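Local coordinates for protein LRIM1 (Anopheles gambiae, PDB 3O53) that probably regulates complement-like immunity in the mosquito as part of a heterodimer with APL1C, this piece being its leucine-rich repeat domain, at residues A213-V227 and F235-F249. Sequence-based numbering, arbitrary orientation.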
loop_
_atom_site.group_PDB
_atom_site.type_symbol
_atom_site.label_atom_id
_atom_site.label_comp_id
_atom_site.label_asym_id
_atom_site.label_seq_id
_atom_site.Cartn_x
_atom_site.Cartn_y
_atom_site.Cartn_z
ATOM N N ALA A 213 -10.248 2.348 11.689
ATOM C CA ALA A 213 -10.880 2.498 10.379
ATOM C C ALA A 213 -12.391 2.709 10.464
ATOM O O ALA A 213 -13.103 2.482 9.482
ATOM C CB ALA A 213 -10.568 1.275 9.508
ATOM N N ALA A 214 -12.880 3.150 11.623
ATOM C CA ALA A 214 -14.323 3.325 11.832
ATOM C C ALA A 214 -14.990 4.213 10.780
ATOM O O ALA A 214 -16.179 4.064 10.505
ATOM C CB ALA A 214 -14.603 3.888 13.224
ATOM N N GLY A 215 -14.231 5.132 10.196
ATOM C CA GLY A 215 -14.798 6.141 9.311
ATOM C C GLY A 215 -14.689 5.863 7.819
ATOM O O GLY A 215 -15.075 6.699 7.009
ATOM N N VAL A 216 -14.182 4.693 7.441
ATOM C CA VAL A 216 -13.938 4.403 6.028
ATOM C C VAL A 216 -15.217 4.251 5.220
ATOM O O VAL A 216 -16.281 3.963 5.762
ATOM C CB VAL A 216 -13.115 3.106 5.835
ATOM C CG1 VAL A 216 -11.718 3.280 6.405
ATOM C CG2 VAL A 216 -13.831 1.929 6.484
ATOM N N THR A 217 -15.079 4.447 3.912
ATOM C CA THR A 217 -16.141 4.197 2.955
ATOM C C THR A 217 -16.051 2.772 2.430
ATOM O O THR A 217 -17.058 2.134 2.153
ATOM C CB THR A 217 -16.006 5.171 1.763
ATOM O OG1 THR A 217 -16.102 6.517 2.246
ATOM C CG2 THR A 217 -17.089 4.924 0.724
ATOM N N TRP A 218 -14.828 2.267 2.308
ATOM C CA TRP A 218 -14.585 0.994 1.644
ATOM C C TRP A 218 -13.603 0.210 2.504
ATOM O O TRP A 218 -12.541 0.724 2.842
ATOM C CB TRP A 218 -13.987 1.285 0.264
ATOM C CG TRP A 218 -13.893 0.142 -0.729
ATOM C CD1 TRP A 218 -14.653 -0.026 -1.853
ATOM C CD2 TRP A 218 -12.940 -0.937 -0.728
ATOM N NE1 TRP A 218 -14.254 -1.158 -2.531
ATOM C CE2 TRP A 218 -13.205 -1.727 -1.867
ATOM C CE3 TRP A 218 -11.904 -1.315 0.135
ATOM C CZ2 TRP A 218 -12.468 -2.877 -2.165
ATOM C CZ3 TRP A 218 -11.168 -2.456 -0.166
ATOM C CH2 TRP A 218 -11.453 -3.224 -1.305
ATOM N N ILE A 219 -13.968 -1.009 2.893
ATOM C CA ILE A 219 -13.042 -1.862 3.615
ATOM C C ILE A 219 -13.229 -3.312 3.194
ATOM O O ILE A 219 -14.354 -3.777 3.016
ATOM C CB ILE A 219 -13.204 -1.737 5.143
ATOM C CG1 ILE A 219 -12.206 -2.654 5.862
ATOM C CG2 ILE A 219 -14.615 -2.096 5.573
ATOM C CD1 ILE A 219 -12.205 -2.490 7.362
ATOM N N SER A 220 -12.119 -4.025 3.036
ATOM C CA SER A 220 -12.172 -5.453 2.739
ATOM C C SER A 220 -11.189 -6.247 3.591
ATOM O O SER A 220 -10.010 -5.909 3.688
ATOM C CB SER A 220 -11.868 -5.713 1.268
ATOM O OG SER A 220 -11.949 -7.102 0.992
ATOM N N LEU A 221 -11.699 -7.282 4.235
ATOM C CA LEU A 221 -10.861 -8.302 4.828
ATOM C C LEU A 221 -11.218 -9.635 4.171
ATOM O O LEU A 221 -11.126 -10.691 4.785
ATOM C CB LEU A 221 -11.061 -8.354 6.348
ATOM C CG LEU A 221 -10.269 -7.320 7.163
ATOM C CD1 LEU A 221 -10.852 -5.924 6.986
ATOM C CD2 LEU A 221 -10.243 -7.695 8.646
ATOM N N ARG A 222 -11.616 -9.579 2.903
ATOM C CA ARG A 222 -11.981 -10.789 2.180
ATOM C C ARG A 222 -10.831 -11.782 2.149
ATOM O O ARG A 222 -9.676 -11.380 2.053
ATOM C CB ARG A 222 -12.391 -10.454 0.741
ATOM C CG ARG A 222 -12.676 -11.687 -0.110
ATOM C CD ARG A 222 -12.744 -11.334 -1.581
ATOM N NE ARG A 222 -13.247 -12.432 -2.401
ATOM C CZ ARG A 222 -13.196 -12.442 -3.730
ATOM N NH1 ARG A 222 -12.653 -11.417 -4.378
ATOM N NH2 ARG A 222 -13.687 -13.467 -4.413
ATOM N N ASN A 223 -11.147 -13.077 2.227
ATOM C CA ASN A 223 -10.135 -14.128 2.076
ATOM C C ASN A 223 -8.975 -13.987 3.051
ATOM O O ASN A 223 -7.804 -14.161 2.697
ATOM C CB ASN A 223 -9.635 -14.202 0.630
ATOM C CG ASN A 223 -10.676 -14.829 -0.301
ATOM O OD1 ASN A 223 -11.726 -15.265 0.154
ATOM N ND2 ASN A 223 -10.395 -14.863 -1.590
ATOM N N ASN A 224 -9.320 -13.673 4.289
ATOM C CA ASN A 224 -8.398 -13.869 5.388
ATOM C C ASN A 224 -8.758 -15.196 6.061
ATOM O O ASN A 224 -9.178 -16.126 5.382
ATOM C CB ASN A 224 -8.457 -12.683 6.341
ATOM C CG ASN A 224 -7.572 -11.533 5.873
ATOM O OD1 ASN A 224 -6.488 -11.327 6.399
ATOM N ND2 ASN A 224 -8.023 -10.805 4.855
ATOM N N LYS A 225 -8.589 -15.292 7.374
ATOM C CA LYS A 225 -8.957 -16.501 8.103
ATOM C C LYS A 225 -9.691 -16.120 9.368
ATOM O O LYS A 225 -9.487 -16.725 10.422
ATOM C CB LYS A 225 -7.704 -17.314 8.441
ATOM C CG LYS A 225 -6.867 -17.614 7.213
ATOM C CD LYS A 225 -5.831 -18.678 7.472
ATOM C CE LYS A 225 -4.483 -18.069 7.735
ATOM N NZ LYS A 225 -3.427 -18.984 7.251
ATOM N N LEU A 226 -10.546 -15.106 9.258
ATOM C CA LEU A 226 -11.205 -14.542 10.426
ATOM C C LEU A 226 -12.135 -15.545 11.095
ATOM O O LEU A 226 -12.951 -16.186 10.443
ATOM C CB LEU A 226 -12.009 -13.299 10.043
ATOM C CG LEU A 226 -11.202 -12.109 9.527
ATOM C CD1 LEU A 226 -12.147 -10.996 9.095
ATOM C CD2 LEU A 226 -10.196 -11.598 10.587
ATOM N N VAL A 227 -12.012 -15.652 12.412
ATOM C CA VAL A 227 -12.919 -16.467 13.208
ATOM C C VAL A 227 -13.810 -15.558 14.058
ATOM O O VAL A 227 -15.002 -15.813 14.220
ATOM C CB VAL A 227 -12.142 -17.407 14.148
ATOM C CG1 VAL A 227 -13.098 -18.361 14.838
ATOM C CG2 VAL A 227 -11.061 -18.176 13.380
ATOM N N PHE A 235 -18.854 1.202 12.961
ATOM C CA PHE A 235 -18.558 1.955 11.753
ATOM C C PHE A 235 -19.536 3.111 11.591
ATOM O O PHE A 235 -20.501 3.217 12.336
ATOM C CB PHE A 235 -18.552 1.026 10.537
ATOM C CG PHE A 235 -17.386 0.072 10.538
ATOM C CD1 PHE A 235 -16.199 0.413 9.913
ATOM C CD2 PHE A 235 -17.463 -1.140 11.213
ATOM C CE1 PHE A 235 -15.111 -0.449 9.932
ATOM C CE2 PHE A 235 -16.372 -2.008 11.240
ATOM C CZ PHE A 235 -15.198 -1.660 10.595
ATOM N N SER A 236 -19.267 3.975 10.619
ATOM C CA SER A 236 -20.032 5.193 10.415
ATOM C C SER A 236 -20.959 5.065 9.217
ATOM O O SER A 236 -20.947 4.057 8.513
ATOM C CB SER A 236 -19.086 6.369 10.177
ATOM O OG SER A 236 -18.511 6.294 8.883
ATOM N N GLN A 237 -21.750 6.105 8.983
ATOM C CA GLN A 237 -22.664 6.138 7.848
ATOM C C GLN A 237 -21.927 6.304 6.525
ATOM O O GLN A 237 -22.530 6.194 5.464
ATOM C CB GLN A 237 -23.681 7.272 8.005
ATOM C CG GLN A 237 -25.023 6.817 8.552
ATOM C CD GLN A 237 -26.149 7.759 8.179
ATOM O OE1 GLN A 237 -25.980 8.648 7.346
ATOM N NE2 GLN A 237 -27.310 7.562 8.791
ATOM N N ASN A 238 -20.629 6.593 6.592
ATOM C CA ASN A 238 -19.802 6.701 5.393
ATOM C C ASN A 238 -19.657 5.365 4.681
ATOM O O ASN A 238 -19.438 5.310 3.475
ATOM C CB ASN A 238 -18.403 7.200 5.754
ATOM C CG ASN A 238 -18.396 8.643 6.181
ATOM O OD1 ASN A 238 -19.282 9.412 5.816
ATOM N ND2 ASN A 238 -17.387 9.026 6.956
ATOM N N LEU A 239 -19.762 4.287 5.443
ATOM C CA LEU A 239 -19.482 2.955 4.932
ATOM C C LEU A 239 -20.416 2.587 3.774
ATOM O O LEU A 239 -21.630 2.598 3.929
ATOM C CB LEU A 239 -19.618 1.947 6.071
ATOM C CG LEU A 239 -19.181 0.508 5.793
ATOM C CD1 LEU A 239 -17.657 0.415 5.723
ATOM C CD2 LEU A 239 -19.734 -0.429 6.863
ATOM N N GLU A 240 -19.843 2.270 2.612
ATOM C CA GLU A 240 -20.626 1.854 1.439
ATOM C C GLU A 240 -20.205 0.472 0.920
ATOM O O GLU A 240 -20.913 -0.140 0.130
ATOM C CB GLU A 240 -20.452 2.857 0.304
ATOM C CG GLU A 240 -20.778 4.292 0.662
ATOM C CD GLU A 240 -20.453 5.256 -0.472
ATOM O OE1 GLU A 240 -19.896 4.805 -1.497
ATOM O OE2 GLU A 240 -20.753 6.463 -0.335
ATOM N N HIS A 241 -19.042 -0.011 1.345
ATOM C CA HIS A 241 -18.506 -1.268 0.821
ATOM C C HIS A 241 -17.812 -1.993 1.967
ATOM O O HIS A 241 -16.893 -1.461 2.591
ATOM C CB HIS A 241 -17.542 -0.993 -0.347
ATOM C CG HIS A 241 -16.882 -2.221 -0.905
ATOM N ND1 HIS A 241 -17.211 -2.752 -2.136
ATOM C CD2 HIS A 241 -15.899 -3.012 -0.408
ATOM C CE1 HIS A 241 -16.463 -3.816 -2.375
ATOM N NE2 HIS A 241 -15.663 -4.000 -1.338
ATOM N N PHE A 242 -18.286 -3.195 2.266
ATOM C CA PHE A 242 -17.845 -3.924 3.435
ATOM C C PHE A 242 -17.769 -5.393 3.044
ATOM O O PHE A 242 -18.795 -6.046 2.869
ATOM C CB PHE A 242 -18.845 -3.696 4.577
ATOM C CG PHE A 242 -18.424 -4.273 5.904
ATOM C CD1 PHE A 242 -17.617 -3.551 6.767
ATOM C CD2 PHE A 242 -18.871 -5.523 6.301
ATOM C CE1 PHE A 242 -17.251 -4.079 7.996
ATOM C CE2 PHE A 242 -18.515 -6.053 7.525
ATOM C CZ PHE A 242 -17.706 -5.337 8.379
ATOM N N ASP A 243 -16.550 -5.914 2.906
ATOM C CA ASP A 243 -16.359 -7.249 2.335
ATOM C C ASP A 243 -15.567 -8.170 3.269
ATOM O O ASP A 243 -14.343 -8.059 3.370
ATOM C CB ASP A 243 -15.633 -7.120 0.996
ATOM C CG ASP A 243 -15.626 -8.406 0.199
ATOM O OD1 ASP A 243 -16.034 -9.446 0.745
ATOM O OD2 ASP A 243 -15.193 -8.374 -0.978
ATOM N N LEU A 244 -16.277 -9.086 3.926
ATOM C CA LEU A 244 -15.663 -10.082 4.802
ATOM C C LEU A 244 -15.891 -11.487 4.266
ATOM O O LEU A 244 -15.925 -12.450 5.032
ATOM C CB LEU A 244 -16.259 -10.005 6.206
ATOM C CG LEU A 244 -16.189 -8.670 6.926
ATOM C CD1 LEU A 244 -16.690 -8.825 8.352
ATOM C CD2 LEU A 244 -14.771 -8.122 6.907
ATOM N N ARG A 245 -16.092 -11.603 2.955
ATOM C CA ARG A 245 -16.272 -12.904 2.332
ATOM C C ARG A 245 -15.011 -13.745 2.506
ATOM O O ARG A 245 -13.935 -13.200 2.703
ATOM C CB ARG A 245 -16.554 -12.740 0.838
ATOM C CG ARG A 245 -17.924 -12.182 0.501
ATOM C CD ARG A 245 -18.046 -12.049 -0.998
ATOM N NE ARG A 245 -16.998 -11.174 -1.522
ATOM C CZ ARG A 245 -16.561 -11.173 -2.777
ATOM N NH1 ARG A 245 -17.065 -12.011 -3.673
ATOM N NH2 ARG A 245 -15.606 -10.326 -3.134
ATOM N N GLY A 246 -15.157 -15.067 2.445
ATOM C CA GLY A 246 -14.019 -15.966 2.384
ATOM C C GLY A 246 -13.315 -16.245 3.706
ATOM O O GLY A 246 -12.168 -16.672 3.716
ATOM N N ASN A 247 -13.987 -16.003 4.822
ATOM C CA ASN A 247 -13.375 -16.230 6.123
ATOM C C ASN A 247 -13.943 -17.496 6.801
ATOM O O ASN A 247 -14.490 -18.352 6.125
ATOM C CB ASN A 247 -13.525 -14.971 6.966
ATOM C CG ASN A 247 -12.578 -13.870 6.507
ATOM O OD1 ASN A 247 -11.365 -14.035 6.575
ATOM N ND2 ASN A 247 -13.127 -12.757 6.017
ATOM N N GLY A 248 -13.796 -17.627 8.116
ATOM C CA GLY A 248 -14.311 -18.798 8.821
ATOM C C GLY A 248 -14.984 -18.416 10.126
ATOM O O GLY A 248 -14.598 -18.882 11.191
ATOM N N PHE A 249 -16.001 -17.564 10.043
ATOM C CA PHE A 249 -16.578 -16.945 11.233
ATOM C C PHE A 249 -17.320 -17.919 12.135
ATOM O O PHE A 249 -17.965 -18.846 11.661
ATOM C CB PHE A 249 -17.572 -15.852 10.834
ATOM C CG PHE A 249 -16.933 -14.638 10.247
ATOM C CD1 PHE A 249 -16.093 -13.845 11.009
ATOM C CD2 PHE A 249 -17.195 -14.272 8.935
ATOM C CE1 PHE A 249 -15.506 -12.721 10.470
ATOM C CE2 PHE A 249 -16.607 -13.146 8.386
ATOM C CZ PHE A 249 -15.760 -12.370 9.152
HETATM O O HOH W 1 -17.431 3.901 8.247
HETATM O O HOH W 2 -19.250 7.480 1.978
HETATM O O HOH W 3 -10.716 -18.504 5.355
#
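W218 and H241 stack on one face of two parallel strands, 218-220 and 241-243, whose axes approach to 4.9 Å. The five-membered ring of W218 and the imidazole of H241 form an offset stack, planes 6° apart. W218 NE1 sits 3.1 Å above the plane of the H241 ring, over its centre; H241 ND1 is hydrogen-bonded to K274 NZ. Further along, the guanidinium groups of R222 and R245 lie flat on each other, centres 3.7 Å apart. R245 grips the D243 carboxylate side-on in a salt bridge, NE to OD1 and NH2 to OD2, which fixes that guanidinium's rotation and probably offsets the like charges. On the reverse face I219 CG2 meets F242 CD1 at 3.5 Å; in the loops that follow, L226 CB approaches F249 CE1. Between the backbones, I219 N donates to H241 O and I219 O accepts from D243 N, while T217 O accepts from E240 N and H241 N. N247's amide, swung toward the 221-226 loop by chi1 of -74°, ties its coil to the preceding one: ND2 donates to L244 O and L221 O, and OD1 takes the L226 N-H at 3.0 Å (173° at the hydrogen), from above its carbonyl plane. One coil earlier N224 repeats this with L198 O and L203 N, the asparagine ladder of a leucine-rich repeat solenoid.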